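Local coordinates for protein transcriptional regulator (Enterococcus faecalis, PDB 3QFI) that is of unknown function but is probably a transcriptional regulator, a bacterial protein of the LytR-CpsA-Psr family, at residues H105-D116 against A199-L208. Residues are numbered along the deposited sequence; the frame is centred on the assembly and turned at random.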
ATOM      1  N   HIS A 105      10.402   5.808   3.348  1.00 10.47           N
ATOM      2  CA  HIS A 105       9.679   6.937   2.812  1.00 16.36           C
ATOM      3  C   HIS A 105       8.174   6.707   2.825  1.00 17.73           C
ATOM      4  O   HIS A 105       7.700   5.563   2.868  1.00 24.12           O
ATOM      5  CB  HIS A 105      10.132   7.183   1.378  1.00  3.30           C
ATOM      6  CG  HIS A 105      11.577   7.538   1.249  1.00 18.64           C
ATOM      7  ND1 HIS A 105      12.090   8.735   1.702  1.00 19.07           N
ATOM      8  CD2 HIS A 105      12.614   6.871   0.690  1.00 21.93           C
ATOM      9  CE1 HIS A 105      13.381   8.789   1.425  1.00 22.81           C
ATOM     10  NE2 HIS A 105      13.724   7.673   0.810  1.00 28.38           N
ATOM     11  N   TYR A 106       7.420   7.797   2.768  1.00  9.79           N
ATOM     12  CA  TYR A 106       5.973   7.699   2.744  1.00  9.21           C
ATOM     13  C   TYR A 106       5.420   8.722   1.762  1.00 14.36           C
ATOM     14  O   TYR A 106       6.116   9.659   1.358  1.00 17.87           O
ATOM     15  CB  TYR A 106       5.394   7.984   4.125  1.00 20.41           C
ATOM     16  CG  TYR A 106       5.299   9.453   4.457  1.00 24.26           C
ATOM     17  CD1 TYR A 106       6.398  10.160   4.956  1.00 28.16           C
ATOM     18  CD2 TYR A 106       4.107  10.146   4.247  1.00 25.80           C
ATOM     19  CE1 TYR A 106       6.301  11.535   5.236  1.00 35.75           C
ATOM     20  CE2 TYR A 106       4.001  11.505   4.520  1.00 35.61           C
ATOM     21  CZ  TYR A 106       5.088  12.196   5.011  1.00 33.14           C
ATOM     22  OH  TYR A 106       4.946  13.545   5.275  1.00 37.98           O
ATOM     23  N   VAL A 107       4.164   8.528   1.379  1.00 15.38           N
ATOM     24  CA  VAL A 107       3.474   9.448   0.484  1.00 12.50           C
ATOM     25  C   VAL A 107       1.977   9.434   0.788  1.00 17.30           C
ATOM     26  O   VAL A 107       1.374   8.375   0.911  1.00 20.51           O
ATOM     27  CB  VAL A 107       3.720   9.104  -1.020  1.00 12.32           C
ATOM     28  CG1 VAL A 107       3.495   7.653  -1.256  1.00 16.48           C
ATOM     29  CG2 VAL A 107       2.783   9.926  -1.914  1.00 15.99           C
ATOM     30  N   SER A 108       1.408  10.627   0.956  1.00 17.96           N
ATOM     31  CA  SER A 108      -0.017  10.807   1.224  1.00 15.71           C
ATOM     32  C   SER A 108      -0.602  11.497   0.010  1.00 24.16           C
ATOM     33  O   SER A 108      -0.135  12.576  -0.373  1.00 28.18           O
ATOM     34  CB  SER A 108      -0.259  11.709   2.437  1.00 24.65           C
ATOM     35  OG  SER A 108       0.020  11.061   3.658  1.00 34.62           O
ATOM     36  N   ILE A 109      -1.623  10.885  -0.584  1.00 23.96           N
ATOM     37  CA  ILE A 109      -2.276  11.438  -1.767  1.00 21.87           C
ATOM     38  C   ILE A 109      -3.780  11.561  -1.523  1.00 30.16           C
ATOM     39  O   ILE A 109      -4.406  10.637  -0.990  1.00 32.10           O
ATOM     40  CB  ILE A 109      -2.070  10.521  -2.992  1.00 26.91           C
ATOM     41  CG1 ILE A 109      -0.693   9.840  -2.892  1.00 29.85           C
ATOM     42  CG2 ILE A 109      -2.211  11.343  -4.286  1.00 12.53           C
ATOM     43  CD1 ILE A 109      -0.368   8.858  -4.028  1.00 24.89           C
ATOM     44  N   ASN A 110      -4.344  12.706  -1.905  1.00 34.92           N
ATOM     45  CA  ASN A 110      -5.781  12.986  -1.791  1.00 22.02           C
ATOM     46  C   ASN A 110      -6.473  12.344  -2.977  1.00 19.54           C
ATOM     47  O   ASN A 110      -5.823  11.843  -3.885  1.00 22.75           O
ATOM     48  CB  ASN A 110      -6.059  14.489  -1.900  1.00 24.85           C
ATOM     49  CG  ASN A 110      -5.730  15.242  -0.645  1.00 42.34           C
ATOM     50  OD1 ASN A 110      -5.828  16.477  -0.611  1.00 26.48           O
ATOM     51  ND2 ASN A 110      -5.343  14.514   0.404  1.00 51.92           N
ATOM     52  N   MET A 111      -7.795  12.407  -2.974  1.00 20.72           N
ATOM     53  CA  MET A 111      -8.577  11.871  -4.065  1.00 17.48           C
ATOM     54  C   MET A 111      -8.491  12.841  -5.251  1.00 22.19           C
ATOM     55  O   MET A 111      -8.608  12.437  -6.412  1.00 22.67           O
ATOM     56  CB  MET A 111     -10.024  11.650  -3.607  1.00 18.32           C
ATOM     57  CG  MET A 111     -10.158  10.561  -2.534  1.00  3.04           C
ATOM     58  SD  MET A 111      -9.466   8.932  -3.014  1.00 19.29           S
ATOM     59  CE  MET A 111      -7.783   9.005  -2.290  1.00 29.03           C
ATOM     60  N   LYS A 112      -8.280  14.123  -4.959  1.00 24.27           N
ATOM     61  CA  LYS A 112      -8.128  15.138  -6.009  1.00 25.88           C
ATOM     62  C   LYS A 112      -6.748  14.983  -6.638  1.00 23.77           C
ATOM     63  O   LYS A 112      -6.593  15.101  -7.849  1.00 27.29           O
ATOM     64  CB  LYS A 112      -8.257  16.558  -5.438  1.00 34.94           C
ATOM     65  CG  LYS A 112      -9.689  17.048  -5.280  1.00 45.20           C
ATOM     66  CD  LYS A 112      -9.745  18.457  -4.696  1.00 45.40           C
ATOM     67  CE  LYS A 112     -11.146  19.038  -4.811  1.00 53.93           C
ATOM     68  NZ  LYS A 112     -11.540  19.215  -6.238  1.00 55.66           N
ATOM     69  N   GLY A 113      -5.747  14.713  -5.807  1.00 22.91           N
ATOM     70  CA  GLY A 113      -4.395  14.545  -6.313  1.00 24.11           C
ATOM     71  C   GLY A 113      -4.249  13.248  -7.088  1.00 21.07           C
ATOM     72  O   GLY A 113      -3.543  13.191  -8.102  1.00 17.64           O
ATOM     73  N   LEU A 114      -4.909  12.197  -6.611  1.00 16.10           N
ATOM     74  CA  LEU A 114      -4.837  10.926  -7.299  1.00 18.13           C
ATOM     75  C   LEU A 114      -5.538  11.046  -8.638  1.00 21.34           C
ATOM     76  O   LEU A 114      -5.169  10.378  -9.607  1.00 17.19           O
ATOM     77  CB  LEU A 114      -5.474   9.804  -6.477  1.00 10.71           C
ATOM     78  CG  LEU A 114      -5.675   8.492  -7.252  1.00 26.46           C
ATOM     79  CD1 LEU A 114      -4.399   8.075  -7.975  1.00 27.01           C
ATOM     80  CD2 LEU A 114      -6.131   7.414  -6.290  1.00 31.32           C
ATOM     81  N   LYS A 115      -6.550  11.896  -8.706  1.00 22.55           N
ATOM     82  CA  LYS A 115      -7.250  12.060  -9.966  1.00 22.75           C
ATOM     83  C   LYS A 115      -6.380  12.850 -10.944  1.00 24.97           C
ATOM     84  O   LYS A 115      -6.371  12.551 -12.136  1.00 22.98           O
ATOM     85  CB  LYS A 115      -8.590  12.755  -9.734  1.00 24.05           C
ATOM     86  CG  LYS A 115      -9.249  13.271 -10.987  1.00 19.99           C
ATOM     87  CD  LYS A 115     -10.540  14.001 -10.632  1.00 30.41           C
ATOM     88  CE  LYS A 115     -10.911  15.000 -11.715  1.00 34.46           C
ATOM     89  NZ  LYS A 115     -10.893  14.354 -13.055  1.00 25.39           N
ATOM     90  N   ASP A 116      -5.627  13.830 -10.441  1.00 23.95           N
ATOM     91  CA  ASP A 116      -4.765  14.635 -11.301  1.00 28.37           C
ATOM     92  C   ASP A 116      -3.506  13.879 -11.728  1.00 27.85           C
ATOM     93  O   ASP A 116      -2.941  14.145 -12.789  1.00 25.58           O
ATOM     94  CB  ASP A 116      -4.359  15.938 -10.606  1.00 39.77           C
ATOM     95  CG  ASP A 116      -3.656  16.916 -11.554  1.00 53.28           C
ATOM     96  OD1 ASP A 116      -4.268  17.289 -12.583  1.00 56.33           O
ATOM     97  OD2 ASP A 116      -2.501  17.324 -11.273  1.00 53.64           O
ATOM     98  N   ALA A 199       1.519  19.244 -10.736  1.00 54.24           N
ATOM     99  CA  ALA A 199       0.132  19.685 -10.599  1.00 54.43           C
ATOM    100  C   ALA A 199      -0.575  18.838  -9.541  1.00 54.12           C
ATOM    101  O   ALA A 199      -1.774  19.004  -9.286  1.00 51.81           O
ATOM    102  CB  ALA A 199      -0.595  19.557 -11.934  1.00 56.83           C
ATOM    103  N   VAL A 200       0.168  17.917  -8.940  1.00 47.51           N
ATOM    104  CA  VAL A 200      -0.394  17.067  -7.911  1.00 45.98           C
ATOM    105  C   VAL A 200       0.270  17.372  -6.570  1.00 44.66           C
ATOM    106  O   VAL A 200      -0.070  16.768  -5.551  1.00 42.33           O
ATOM    107  CB  VAL A 200      -0.198  15.576  -8.250  1.00 45.03           C
ATOM    108  CG1 VAL A 200       1.260  15.179  -8.067  1.00 48.08           C
ATOM    109  CG2 VAL A 200      -1.098  14.730  -7.368  1.00 57.58           C
ATOM    110  N   GLU A 201       1.200  18.328  -6.572  1.00 35.86           N
ATOM    111  CA  GLU A 201       1.930  18.697  -5.359  1.00 35.05           C
ATOM    112  C   GLU A 201       1.068  19.328  -4.279  1.00 32.08           C
ATOM    113  O   GLU A 201       1.271  19.087  -3.088  1.00 41.70           O
ATOM    114  CB  GLU A 201       3.082  19.655  -5.686  1.00 36.91           C
ATOM    115  CG  GLU A 201       4.230  19.046  -6.501  1.00 47.90           C
ATOM    116  CD  GLU A 201       4.732  17.711  -5.944  1.00 51.27           C
ATOM    117  OE1 GLU A 201       4.782  17.546  -4.701  1.00 59.45           O
ATOM    118  OE2 GLU A 201       5.097  16.831  -6.759  1.00 48.88           O
ATOM    119  N   ALA A 202       0.112  20.147  -4.695  1.00 19.28           N
ATOM    120  CA  ALA A 202      -0.765  20.820  -3.759  1.00 15.68           C
ATOM    121  C   ALA A 202      -1.736  19.856  -3.079  1.00 19.24           C
ATOM    122  O   ALA A 202      -2.576  20.279  -2.286  1.00 22.89           O
ATOM    123  CB  ALA A 202      -1.529  21.905  -4.473  1.00  9.29           C
ATOM    124  N   ASN A 203      -1.620  18.567  -3.390  1.00 18.23           N
ATOM    125  CA  ASN A 203      -2.502  17.562  -2.808  1.00 17.81           C
ATOM    126  C   ASN A 203      -1.742  16.279  -2.467  1.00 15.71           C
ATOM    127  O   ASN A 203      -2.330  15.199  -2.326  1.00  7.60           O
ATOM    128  CB  ASN A 203      -3.654  17.236  -3.769  1.00 21.30           C
ATOM    129  CG  ASN A 203      -4.575  18.421  -4.007  1.00 14.02           C
ATOM    130  OD1 ASN A 203      -4.371  19.210  -4.929  1.00  7.52           O
ATOM    131  ND2 ASN A 203      -5.585  18.560  -3.161  1.00 11.97           N
ATOM    132  N   VAL A 204      -0.430  16.407  -2.333  1.00 17.92           N
ATOM    133  CA  VAL A 204       0.419  15.273  -2.002  1.00 14.56           C
ATOM    134  C   VAL A 204       1.469  15.660  -0.960  1.00 18.39           C
ATOM    135  O   VAL A 204       2.089  16.718  -1.056  1.00 16.76           O
ATOM    136  CB  VAL A 204       1.149  14.739  -3.260  1.00 14.33           C
ATOM    137  CG1 VAL A 204       2.170  13.694  -2.862  1.00  8.32           C
ATOM    138  CG2 VAL A 204       0.150  14.157  -4.228  1.00 23.70           C
ATOM    139  N   LYS A 205       1.648  14.800   0.038  1.00 14.37           N
ATOM    140  CA  LYS A 205       2.644  15.025   1.067  1.00  9.66           C
ATOM    141  C   LYS A 205       3.666  13.892   0.986  1.00 15.60           C
ATOM    142  O   LYS A 205       3.307  12.738   0.793  1.00 14.42           O
ATOM    143  CB  LYS A 205       2.004  15.035   2.453  1.00 15.59           C
ATOM    144  CG  LYS A 205       1.138  16.240   2.772  1.00 14.81           C
ATOM    145  CD  LYS A 205       0.684  16.164   4.232  1.00 27.66           C
ATOM    146  CE  LYS A 205      -0.260  17.294   4.613  1.00 22.18           C
ATOM    147  NZ  LYS A 205      -1.407  17.365   3.676  1.00 37.62           N
ATOM    148  N   THR A 206       4.942  14.222   1.139  1.00 19.64           N
ATOM    149  CA  THR A 206       5.988  13.218   1.074  1.00 18.28           C
ATOM    150  C   THR A 206       7.305  13.769   1.600  1.00 17.74           C
ATOM    151  O   THR A 206       7.549  14.969   1.533  1.00 24.00           O
ATOM    152  CB  THR A 206       6.196  12.739  -0.382  1.00 30.28           C
ATOM    153  OG1 THR A 206       7.205  11.724  -0.419  1.00 37.46           O
ATOM    154  CG2 THR A 206       6.628  13.898  -1.264  1.00 28.95           C
ATOM    155  N   ASP A 207       8.144  12.886   2.132  1.00 27.83           N
ATOM    156  CA  ASP A 207       9.458  13.267   2.644  1.00 28.03           C
ATOM    157  C   ASP A 207      10.469  12.932   1.559  1.00 29.74           C
ATOM    158  O   ASP A 207      11.674  12.917   1.796  1.00 27.82           O
ATOM    159  CB  ASP A 207       9.783  12.476   3.908  1.00 38.03           C
ATOM    160  CG  ASP A 207       9.684  10.970   3.697  1.00 48.25           C
ATOM    161  OD1 ASP A 207       9.210  10.552   2.612  1.00 55.21           O
ATOM    162  OD2 ASP A 207      10.075  10.210   4.618  1.00 51.10           O
ATOM    163  N   LEU A 208       9.943  12.652   0.369  1.00 21.68           N
ATOM    164  CA  LEU A 208      10.732  12.300  -0.804  1.00 19.31           C
ATOM    165  C   LEU A 208      11.012  13.558  -1.621  1.00 16.64           C
ATOM    166  O   LEU A 208      10.088  14.225  -2.090  1.00 28.65           O
ATOM    167  CB  LEU A 208       9.952  11.290  -1.643  1.00 13.40           C
ATOM    168  CG  LEU A 208      10.717  10.341  -2.566  1.00 11.49           C
ATOM    169  CD1 LEU A 208      11.768   9.558  -1.781  1.00  6.74           C
ATOM    170  CD2 LEU A 208       9.726   9.388  -3.210  1.00 13.91           C
TER
HETATM  171  O   HOH W   1      -3.102  14.850   2.015  1.00  8.72           O
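Two side chains, T206 and D207, take over the backbone pairing where the antiparallel strands 105-109 and 204-206 part. T206 OG1, carried anti to its own backbone N (chi1 -178°), donates to Y106 O at 2.9 Å, nearly in line with the carbonyl, and accepts from L208 N, closing an ST turn. D207 OD1 receives Y106 N at 3.3 Å on its syn side, tilted out of the carboxylate plane. From the same turn, L208 CD1 sits over the centre of the H105 ring, 3.5 Å from the centroid, a CH-pi contact. The Y106 ring has T206 CA over one face, offset toward the rim. Regular pairing follows, S108 N to K205 O (2.8 Å) and K205 N to S108 O. On the other face, I109 CG2 meets V204 CG2 at 3.7 Å. N110 N then bonds N203 O at 3.2 Å, and a weak hydrogen bond runs from N203 ND2 to N110 OD1. Past it, N203 CB and V200 pack on G113, which has no side chain to intervene. Strand 204-206 is outermost in the chain's mixed sheet, with 105-109 between it and parallel strand 22-28, while M111 and L114 turn to helix 150-156 and L208 touches helix 210-216.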